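Long-range contacts in cell wall surface anchor family protein (Streptococcus agalactiae serogroup V, PDB 3TW0), which probably acts as the adhesive tip pilin of group B streptococcal pili, mediating host attachment through a magnesium-binding von Willebrand factor type A domain: residues Y105-L110 against K121-K126; F98-H103 against R135-F140. The protein carries 2 engineered substitutions. All blocks are in the same frame, centred on the assembly; numbering follows the deposited sequence.

The first segments of the two contacts adjoin in the chain: strand 97-101 of contact 2 continues through the loop 102-106 to strand 107-108 of contact 1. The chain forms helix 114-122, ends contact 1 at 121-126 and completes contact 2 at 135-140, so contact 1 is enclosed by contact 2 in sequence. Their centres lie about 18 Å apart. Contact 1 sits beside strand 55-61 at the border of the parallel sheet, and contact 2 on the antiparallel sheet containing strand 70-78. The rings of His103 and Tyr105 meet at their boundary. The side chains of Pro125 and Phe140 lie about 13 and 12 Å from the bound magnesium ion, near its site but not in it.

Contact 1 (Y105-L110 against K121-K126); sequences YSYLNL and KSRIPK
Tyr105 and Pro125 supply the apolar half of this contact, a CH-pi contact in which the proline CB stands over the phenol ring. Pro125 CB lies 3.6 Å from the centroid of the Tyr105 ring and 13° off its normal, so the approach is over the centre of one face. The rest of the pyrrolidine extends back toward the root of the side chain, with Pro125 CD 3.7 Å from Tyr105 CG. Tyr105 CG is anti to the carbonyl carbon (chi1 -72°), which lays the ring face along the proline from CD to CB.

The polar half is made by Arg123, whose side chain is extended from CG to NE and runs along the backbone of 105-107. Its NH1 donates to the carbonyl of Ser106, with Arg123 NH1 to Ser106 O at 2.7 Å and an N-H...O angle of 159°. The oxygen lies close to the guanidinium plane, at the edge of the group. Arg123 CD also comes to 3.2 Å from Ser106 O, and the methylene and the nitrogen therefore crowd the same acceptor. Arg123 NH1 is 3.6 Å from Tyr107 CD1, approaching that ring obliquely. In the reverse direction, the Arg123 O meets Tyr105 CA at 3.3 Å, a CA-H...O contact.

Outside the pair, Ser106 OG is bonded to Phe66 O and to Thr60 N, and Tyr107 shares backbone bonds with Leu58, which seats the first segment against strand 55-61. Ile124 packs on Leu58 as well. Helix 114-122 is thus followed by an exit loop held to an edge of the parallel sheet, an arrangement in keeping with the alternating helix and strand architecture of the von Willebrand factor type A fold.

Contact 2 (F98-H103 against R135-F140); sequences FTATTH and RTLYQF
Apolar packing joins Phe98, Ala100 and His103 to Leu137, Gln139 and Phe140, with no hydrogen bond between the two segments. Strand 97-101 belongs to the antiparallel sheet that pairs it with strand 70-78, an addition to the parallel sheet of the von Willebrand factor type A fold. The opposing residues 135-139 have helical backbone angles and lead to Thr143, which with Ser20 and Ser22 belongs to the magnesium site, the metal-ion-dependent adhesion site of this fold; the Phe140 side chain is about 12 Å from the ion.

The Phe140 ring packs end-on against the strand. Its tip is close to the strand backbone, with Phe140 CZ 3.3 Å from Phe98 O, which lies oblique to the ring, while Thr99 CA lies at the ring edge. Beside this, Phe140 CE2 touches Ala100 CB at 3.7 Å. Phe140 also packs on Val73 of strand 70-78, so the phenylalanine touches both paired strands.

Leu137 divides its two methyls between neighbours. Leu137 CD2 touches Thr101 O at 3.6 Å, and CD1 stands over one face of the His103 imidazole, 4.0 Å from the centroid of that ring and 28° off the normal. The imidazole is held from elsewhere as well, since His103 NE2 bonds to Glu129 OE2.

At the other end, one face of the Phe98 ring is covered by Gln139, while Trp91 packs edge-to-face with it. A chi1 of -55° brings Gln139 CG to 3.6 Å from the Phe98 ring centroid, 2° off the normal. The bend at chi2 then turns the amide back, and one N-H is tied within the segment: Gln139 NE2 donates to Arg135 O over 3.1 Å.

Contact 1 (Y105-L110 against K121-K126)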
ATOM      1  N   TYR A 105     -15.345  -4.174  -4.105  1.00 19.17           N
ATOM      2  CA  TYR A 105     -15.181  -5.163  -3.067  1.00 19.11           C
ATOM      3  C   TYR A 105     -15.344  -4.493  -1.694  1.00 19.11           C
ATOM      4  O   TYR A 105     -14.935  -5.040  -0.660  1.00 18.17           O
ATOM      5  CB  TYR A 105     -13.806  -5.846  -3.201  1.00 19.08           C
ATOM      6  CG  TYR A 105     -13.643  -6.811  -4.381  1.00 19.54           C
ATOM      7  CD1 TYR A 105     -14.737  -7.471  -4.960  1.00 20.05           C
ATOM      8  CD2 TYR A 105     -12.381  -7.088  -4.877  1.00 20.31           C
ATOM      9  CE1 TYR A 105     -14.549  -8.370  -6.031  1.00 21.26           C
ATOM     10  CE2 TYR A 105     -12.176  -7.959  -5.931  1.00 20.00           C
ATOM     11  CZ  TYR A 105     -13.254  -8.606  -6.496  1.00 22.16           C
ATOM     12  OH  TYR A 105     -13.010  -9.476  -7.529  1.00 23.35           O
ATOM     13  N   SER A 106     -15.957  -3.310  -1.688  1.00 18.66           N
ATOM     14  CA  SER A 106     -16.065  -2.531  -0.453  1.00 17.73           C
ATOM     15  C   SER A 106     -17.524  -2.279  -0.024  1.00 17.91           C
ATOM     16  O   SER A 106     -18.457  -2.310  -0.851  1.00 15.67           O
ATOM     17  CB  SER A 106     -15.287  -1.225  -0.592  1.00 18.19           C
ATOM     18  OG  SER A 106     -13.887  -1.498  -0.722  1.00 18.83           O
ATOM     19  N   TYR A 107     -17.697  -2.074   1.283  1.00 17.48           N
ATOM     20  CA  TYR A 107     -18.917  -1.495   1.836  1.00 18.04           C
ATOM     21  C   TYR A 107     -18.549  -0.369   2.798  1.00 17.71           C
ATOM     22  O   TYR A 107     -18.131  -0.617   3.924  1.00 17.85           O
ATOM     23  CB  TYR A 107     -19.800  -2.536   2.516  1.00 18.04           C
ATOM     24  CG  TYR A 107     -21.234  -2.102   2.528  1.00 18.71           C
ATOM     25  CD1 TYR A 107     -22.094  -2.486   1.495  1.00 21.48           C
ATOM     26  CD2 TYR A 107     -21.729  -1.261   3.525  1.00 20.79           C
ATOM     27  CE1 TYR A 107     -23.395  -2.075   1.464  1.00 20.03           C
ATOM     28  CE2 TYR A 107     -23.057  -0.828   3.495  1.00 20.59           C
ATOM     29  CZ  TYR A 107     -23.874  -1.253   2.448  1.00 20.36           C
ATOM     30  OH  TYR A 107     -25.189  -0.868   2.377  1.00 22.65           O
ATOM     31  N   LEU A 108     -18.742   0.866   2.345  1.00 17.97           N
ATOM     32  CA  LEU A 108     -18.064   2.024   2.928  1.00 17.90           C
ATOM     33  C   LEU A 108     -18.888   2.779   3.976  1.00 18.70           C
ATOM     34  O   LEU A 108     -18.426   3.778   4.524  1.00 18.85           O
ATOM     35  CB  LEU A 108     -17.576   2.966   1.817  1.00 17.40           C
ATOM     36  CG  LEU A 108     -16.535   2.373   0.843  1.00 16.26           C
ATOM     37  CD1 LEU A 108     -16.282   3.283  -0.394  1.00 13.65           C
ATOM     38  CD2 LEU A 108     -15.225   2.133   1.595  1.00 13.09           C
ATOM     39  N   ASN A 109     -20.095   2.286   4.240  1.00 18.96           N
ATOM     40  CA  ASN A 109     -20.950   2.797   5.310  1.00 19.48           C
ATOM     41  C   ASN A 109     -21.124   1.804   6.459  1.00 19.38           C
ATOM     42  O   ASN A 109     -21.478   0.632   6.262  1.00 19.02           O
ATOM     43  CB  ASN A 109     -22.300   3.188   4.756  1.00 19.06           C
ATOM     44  CG  ASN A 109     -22.179   4.111   3.587  1.00 21.89           C
ATOM     45  OD1 ASN A 109     -22.725   3.834   2.517  1.00 26.77           O
ATOM     46  ND2 ASN A 109     -21.446   5.218   3.765  1.00 18.55           N
ATOM     47  N   LEU A 110     -20.837   2.258   7.668  1.00 19.76           N
ATOM     48  CA  LEU A 110     -20.994   1.390   8.820  1.00 20.35           C
ATOM     49  C   LEU A 110     -22.450   0.984   8.825  1.00 22.08           C
ATOM     50  O   LEU A 110     -23.326   1.847   8.630  1.00 22.55           O
ATOM     51  CB  LEU A 110     -20.658   2.123  10.105  1.00 20.12           C
ATOM     52  CG  LEU A 110     -19.164   2.337  10.325  1.00 18.91           C
ATOM     53  CD1 LEU A 110     -18.960   3.370  11.465  1.00 17.63           C
ATOM     54  CD2 LEU A 110     -18.496   0.972  10.633  1.00 17.39           C
ATOM     55  N   LYS A 121     -20.970  -8.859   2.704  1.00 19.06           N
ATOM     56  CA  LYS A 121     -20.404 -10.194   2.621  1.00 19.01           C
ATOM     57  C   LYS A 121     -20.345 -10.734   1.169  1.00 19.43           C
ATOM     58  O   LYS A 121     -19.416 -11.461   0.839  1.00 18.65           O
ATOM     59  CB  LYS A 121     -21.161 -11.168   3.526  1.00 19.38           C
ATOM     60  CG  LYS A 121     -21.109 -10.869   5.027  1.00 20.83           C
ATOM     61  CD  LYS A 121     -21.864 -11.947   5.818  1.00 21.42           C
ATOM     62  CE  LYS A 121     -21.049 -13.226   5.809  1.00 25.65           C
ATOM     63  NZ  LYS A 121     -21.760 -14.453   6.344  1.00 24.16           N
ATOM     64  N   SER A 122     -21.311 -10.360   0.319  1.00 19.35           N
ATOM     65  CA  SER A 122     -21.291 -10.727  -1.115  1.00 20.19           C
ATOM     66  C   SER A 122     -20.131 -10.047  -1.864  1.00 20.53           C
ATOM     67  O   SER A 122     -19.673 -10.516  -2.909  1.00 21.16           O
ATOM     68  CB  SER A 122     -22.620 -10.376  -1.800  1.00 19.88           C
ATOM     69  OG  SER A 122     -22.689  -8.990  -2.162  1.00 21.62           O
ATOM     70  N   ARG A 123     -19.650  -8.938  -1.324  1.00 20.65           N
ATOM     71  CA  ARG A 123     -18.555  -8.211  -1.952  1.00 20.27           C
ATOM     72  C   ARG A 123     -17.142  -8.645  -1.493  1.00 20.03           C
ATOM     73  O   ARG A 123     -16.133  -8.119  -1.993  1.00 19.81           O
ATOM     74  CB  ARG A 123     -18.756  -6.734  -1.720  1.00 20.28           C
ATOM     75  CG  ARG A 123     -19.890  -6.169  -2.549  1.00 21.12           C
ATOM     76  CD  ARG A 123     -19.917  -4.686  -2.413  1.00 22.19           C
ATOM     77  NE  ARG A 123     -21.137  -4.141  -2.978  1.00 21.92           N
ATOM     78  CZ  ARG A 123     -21.587  -2.915  -2.743  1.00 22.65           C
ATOM     79  NH1 ARG A 123     -20.937  -2.098  -1.942  1.00 25.31           N
ATOM     80  NH2 ARG A 123     -22.697  -2.504  -3.323  1.00 22.51           N
ATOM     81  N   ILE A 124     -17.076  -9.615  -0.581  1.00 18.96           N
ATOM     82  CA  ILE A 124     -15.805 -10.129  -0.089  1.00 18.50           C
ATOM     83  C   ILE A 124     -15.144 -10.993  -1.185  1.00 19.09           C
ATOM     84  O   ILE A 124     -15.621 -12.075  -1.481  1.00 19.20           O
ATOM     85  CB  ILE A 124     -16.013 -10.971   1.208  1.00 18.66           C
ATOM     86  CG1 ILE A 124     -16.455 -10.104   2.391  1.00 17.36           C
ATOM     87  CG2 ILE A 124     -14.754 -11.738   1.601  1.00 16.99           C
ATOM     88  CD1 ILE A 124     -16.984 -10.942   3.548  1.00 15.21           C
ATOM     89  N   PRO A 125     -14.037 -10.524  -1.788  1.00 19.88           N
ATOM     90  CA  PRO A 125     -13.338 -11.402  -2.735  1.00 19.89           C
ATOM     91  C   PRO A 125     -12.627 -12.584  -2.036  1.00 21.12           C
ATOM     92  O   PRO A 125     -12.254 -12.495  -0.846  1.00 21.21           O
ATOM     93  CB  PRO A 125     -12.298 -10.472  -3.343  1.00 19.96           C
ATOM     94  CG  PRO A 125     -11.947  -9.535  -2.200  1.00 19.92           C
ATOM     95  CD  PRO A 125     -13.307  -9.252  -1.572  1.00 19.27           C
ATOM     96  N   LYS A 126     -12.424 -13.669  -2.791  1.00 21.25           N
ATOM     97  CA  LYS A 126     -11.763 -14.879  -2.316  1.00 21.83           C
ATOM     98  C   LYS A 126     -10.543 -15.133  -3.191  1.00 21.70           C
ATOM     99  O   LYS A 126      -9.873 -16.160  -3.077  1.00 21.27           O
ATOM    100  CB  LYS A 126     -12.735 -16.074  -2.389  1.00 22.04           C
ATOM    101  CG  LYS A 126     -14.020 -15.916  -1.534  1.00 23.82           C
ATOM    102  CD  LYS A 126     -13.727 -16.114  -0.052  1.00 28.03           C
ATOM    103  CE  LYS A 126     -14.986 -16.027   0.815  1.00 31.25           C
ATOM    104  NZ  LYS A 126     -15.813 -17.262   0.721  1.00 33.55           N
TER

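Contact 2 (F98-H103 against R135-F140)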
ATOM      1  N   PHE A  98      -2.002   3.539 -16.262  1.00 20.97           N
ATOM      2  CA  PHE A  98      -3.145   2.684 -16.572  1.00 20.62           C
ATOM      3  C   PHE A  98      -4.345   3.259 -15.870  1.00 21.58           C
ATOM      4  O   PHE A  98      -4.222   3.753 -14.732  1.00 20.80           O
ATOM      5  CB  PHE A  98      -2.938   1.271 -16.059  1.00 20.74           C
ATOM      6  CG  PHE A  98      -1.953   0.475 -16.850  1.00 20.99           C
ATOM      7  CD1 PHE A  98      -2.386  -0.361 -17.875  1.00 21.60           C
ATOM      8  CD2 PHE A  98      -0.597   0.539 -16.558  1.00 19.94           C
ATOM      9  CE1 PHE A  98      -1.470  -1.123 -18.592  1.00 23.03           C
ATOM     10  CE2 PHE A  98       0.321  -0.211 -17.265  1.00 22.51           C
ATOM     11  CZ  PHE A  98      -0.118  -1.048 -18.296  1.00 21.82           C
ATOM     12  N   THR A  99      -5.505   3.164 -16.514  1.00 21.15           N
ATOM     13  CA  THR A  99      -6.724   3.730 -15.963  1.00 21.73           C
ATOM     14  C   THR A  99      -7.785   2.669 -16.124  1.00 22.35           C
ATOM     15  O   THR A  99      -7.918   2.104 -17.221  1.00 23.58           O
ATOM     16  CB  THR A  99      -7.081   5.057 -16.686  1.00 21.69           C
ATOM     17  OG1 THR A  99      -6.067   6.030 -16.396  1.00 21.66           O
ATOM     18  CG2 THR A  99      -8.433   5.609 -16.263  1.00 21.52           C
ATOM     19  N   ALA A 100      -8.487   2.329 -15.037  1.00 21.72           N
ATOM     20  CA  ALA A 100      -9.504   1.272 -15.083  1.00 21.15           C
ATOM     21  C   ALA A 100     -10.545   1.440 -13.998  1.00 21.68           C
ATOM     22  O   ALA A 100     -10.357   2.232 -13.061  1.00 20.29           O
ATOM     23  CB  ALA A 100      -8.880  -0.108 -14.945  1.00 20.80           C
ATOM     24  N   THR A 101     -11.620   0.652 -14.119  1.00 20.91           N
ATOM     25  CA  THR A 101     -12.668   0.599 -13.130  1.00 21.20           C
ATOM     26  C   THR A 101     -12.378  -0.563 -12.191  1.00 21.35           C
ATOM     27  O   THR A 101     -12.221  -1.714 -12.630  1.00 20.72           O
ATOM     28  CB  THR A 101     -14.051   0.425 -13.812  1.00 22.03           C
ATOM     29  OG1 THR A 101     -14.304   1.573 -14.638  1.00 23.55           O
ATOM     30  CG2 THR A 101     -15.162   0.302 -12.790  1.00 20.83           C
ATOM     31  N   THR A 102     -12.282  -0.269 -10.894  1.00 20.79           N
ATOM     32  CA  THR A 102     -11.937  -1.292  -9.894  1.00 20.11           C
ATOM     33  C   THR A 102     -13.155  -2.154  -9.650  1.00 20.13           C
ATOM     34  O   THR A 102     -14.265  -1.714  -9.897  1.00 20.78           O
ATOM     35  CB  THR A 102     -11.503  -0.644  -8.544  1.00 19.56           C
ATOM     36  OG1 THR A 102     -12.523   0.256  -8.092  1.00 20.94           O
ATOM     37  CG2 THR A 102     -10.159   0.129  -8.701  1.00 18.26           C
ATOM     38  N   HIS A 103     -12.943  -3.382  -9.188  1.00 20.17           N
ATOM     39  CA  HIS A 103     -13.994  -4.177  -8.580  1.00 20.46           C
ATOM     40  C   HIS A 103     -14.557  -3.436  -7.356  1.00 20.18           C
ATOM     41  O   HIS A 103     -13.826  -2.770  -6.631  1.00 19.51           O
ATOM     42  CB  HIS A 103     -13.408  -5.488  -8.045  1.00 20.95           C
ATOM     43  CG  HIS A 103     -12.825  -6.392  -9.090  1.00 24.33           C
ATOM     44  ND1 HIS A 103     -13.566  -6.900 -10.141  1.00 25.60           N
ATOM     45  CD2 HIS A 103     -11.587  -6.927  -9.211  1.00 24.25           C
ATOM     46  CE1 HIS A 103     -12.805  -7.698 -10.867  1.00 25.83           C
ATOM     47  NE2 HIS A 103     -11.597  -7.725 -10.331  1.00 25.59           N
ATOM     48  N   ARG A 135      -4.894  -8.519 -17.035  1.00 31.29           N
ATOM     49  CA  ARG A 135      -3.566  -7.860 -16.984  1.00 31.16           C
ATOM     50  C   ARG A 135      -3.667  -6.359 -16.727  1.00 28.95           C
ATOM     51  O   ARG A 135      -2.706  -5.723 -16.297  1.00 29.22           O
ATOM     52  CB  ARG A 135      -2.758  -8.085 -18.269  1.00 32.35           C
ATOM     53  CG  ARG A 135      -2.148  -9.471 -18.394  1.00 36.62           C
ATOM     54  CD  ARG A 135      -1.055  -9.518 -19.466  1.00 43.20           C
ATOM     55  NE  ARG A 135      -1.310 -10.645 -20.369  1.00 49.68           N
ATOM     56  CZ  ARG A 135      -0.770 -11.865 -20.253  1.00 52.61           C
ATOM     57  NH1 ARG A 135       0.097 -12.140 -19.278  1.00 53.13           N
ATOM     58  NH2 ARG A 135      -1.098 -12.817 -21.125  1.00 53.70           N
ATOM     59  N   THR A 136      -4.826  -5.798 -17.015  1.00 26.76           N
ATOM     60  CA  THR A 136      -5.071  -4.401 -16.730  1.00 25.25           C
ATOM     61  C   THR A 136      -5.259  -4.161 -15.220  1.00 23.61           C
ATOM     62  O   THR A 136      -4.642  -3.261 -14.668  1.00 22.75           O
ATOM     63  CB  THR A 136      -6.224  -3.857 -17.595  1.00 25.23           C
ATOM     64  OG1 THR A 136      -5.821  -3.961 -18.959  1.00 25.75           O
ATOM     65  CG2 THR A 136      -6.506  -2.372 -17.309  1.00 24.69           C
ATOM     66  N   LEU A 137      -6.059  -4.998 -14.566  1.00 22.19           N
ATOM     67  CA  LEU A 137      -6.398  -4.797 -13.146  1.00 21.62           C
ATOM     68  C   LEU A 137      -5.262  -5.317 -12.275  1.00 20.87           C
ATOM     69  O   LEU A 137      -5.115  -4.925 -11.133  1.00 20.19           O
ATOM     70  CB  LEU A 137      -7.721  -5.484 -12.801  1.00 22.26           C
ATOM     71  CG  LEU A 137      -8.997  -4.730 -13.214  1.00 23.38           C
ATOM     72  CD1 LEU A 137     -10.264  -5.507 -12.782  1.00 27.18           C
ATOM     73  CD2 LEU A 137      -9.003  -3.373 -12.569  1.00 24.34           C
ATOM     74  N   TYR A 138      -4.458  -6.206 -12.845  1.00 19.93           N
ATOM     75  CA  TYR A 138      -3.219  -6.637 -12.232  1.00 20.25           C
ATOM     76  C   TYR A 138      -2.313  -5.433 -11.940  1.00 19.46           C
ATOM     77  O   TYR A 138      -1.583  -5.455 -10.958  1.00 19.39           O
ATOM     78  CB  TYR A 138      -2.462  -7.624 -13.145  1.00 20.57           C
ATOM     79  CG  TYR A 138      -1.185  -8.157 -12.513  1.00 22.38           C
ATOM     80  CD1 TYR A 138      -1.233  -9.210 -11.595  1.00 23.16           C
ATOM     81  CD2 TYR A 138       0.058  -7.605 -12.827  1.00 23.43           C
ATOM     82  CE1 TYR A 138      -0.094  -9.699 -11.023  1.00 24.64           C
ATOM     83  CE2 TYR A 138       1.220  -8.093 -12.253  1.00 24.54           C
ATOM     84  CZ  TYR A 138       1.127  -9.133 -11.339  1.00 25.65           C
ATOM     85  OH  TYR A 138       2.260  -9.637 -10.747  1.00 27.00           O
ATOM     86  N   GLN A 139      -2.375  -4.409 -12.790  1.00 18.52           N
ATOM     87  CA  GLN A 139      -1.625  -3.154 -12.604  1.00 17.97           C
ATOM     88  C   GLN A 139      -2.038  -2.309 -11.379  1.00 17.68           C
ATOM     89  O   GLN A 139      -1.321  -1.360 -11.002  1.00 16.30           O
ATOM     90  CB  GLN A 139      -1.770  -2.256 -13.840  1.00 18.57           C
ATOM     91  CG  GLN A 139      -1.368  -2.903 -15.145  1.00 17.00           C
ATOM     92  CD  GLN A 139       0.003  -3.524 -15.082  1.00 17.70           C
ATOM     93  OE1 GLN A 139       0.975  -2.866 -14.734  1.00 17.85           O
ATOM     94  NE2 GLN A 139       0.099  -4.800 -15.455  1.00 20.76           N
ATOM     95  N   PHE A 140      -3.206  -2.626 -10.820  1.00 17.57           N
ATOM     96  CA  PHE A 140      -3.759  -1.958  -9.634  1.00 17.79           C
ATOM     97  C   PHE A 140      -3.580  -2.804  -8.366  1.00 17.79           C
ATOM     98  O   PHE A 140      -4.234  -2.561  -7.323  1.00 17.80           O
ATOM     99  CB  PHE A 140      -5.242  -1.609  -9.877  1.00 18.50           C
ATOM    100  CG  PHE A 140      -5.428  -0.613 -10.971  1.00 17.54           C
ATOM    101  CD1 PHE A 140      -5.602   0.738 -10.679  1.00 20.60           C
ATOM    102  CD2 PHE A 140      -5.369  -1.009 -12.305  1.00 19.06           C
ATOM    103  CE1 PHE A 140      -5.741   1.683 -11.703  1.00 19.91           C
ATOM    104  CE2 PHE A 140      -5.500  -0.066 -13.349  1.00 18.31           C
ATOM    105  CZ  PHE A 140      -5.691   1.263 -13.052  1.00 20.01           C
TER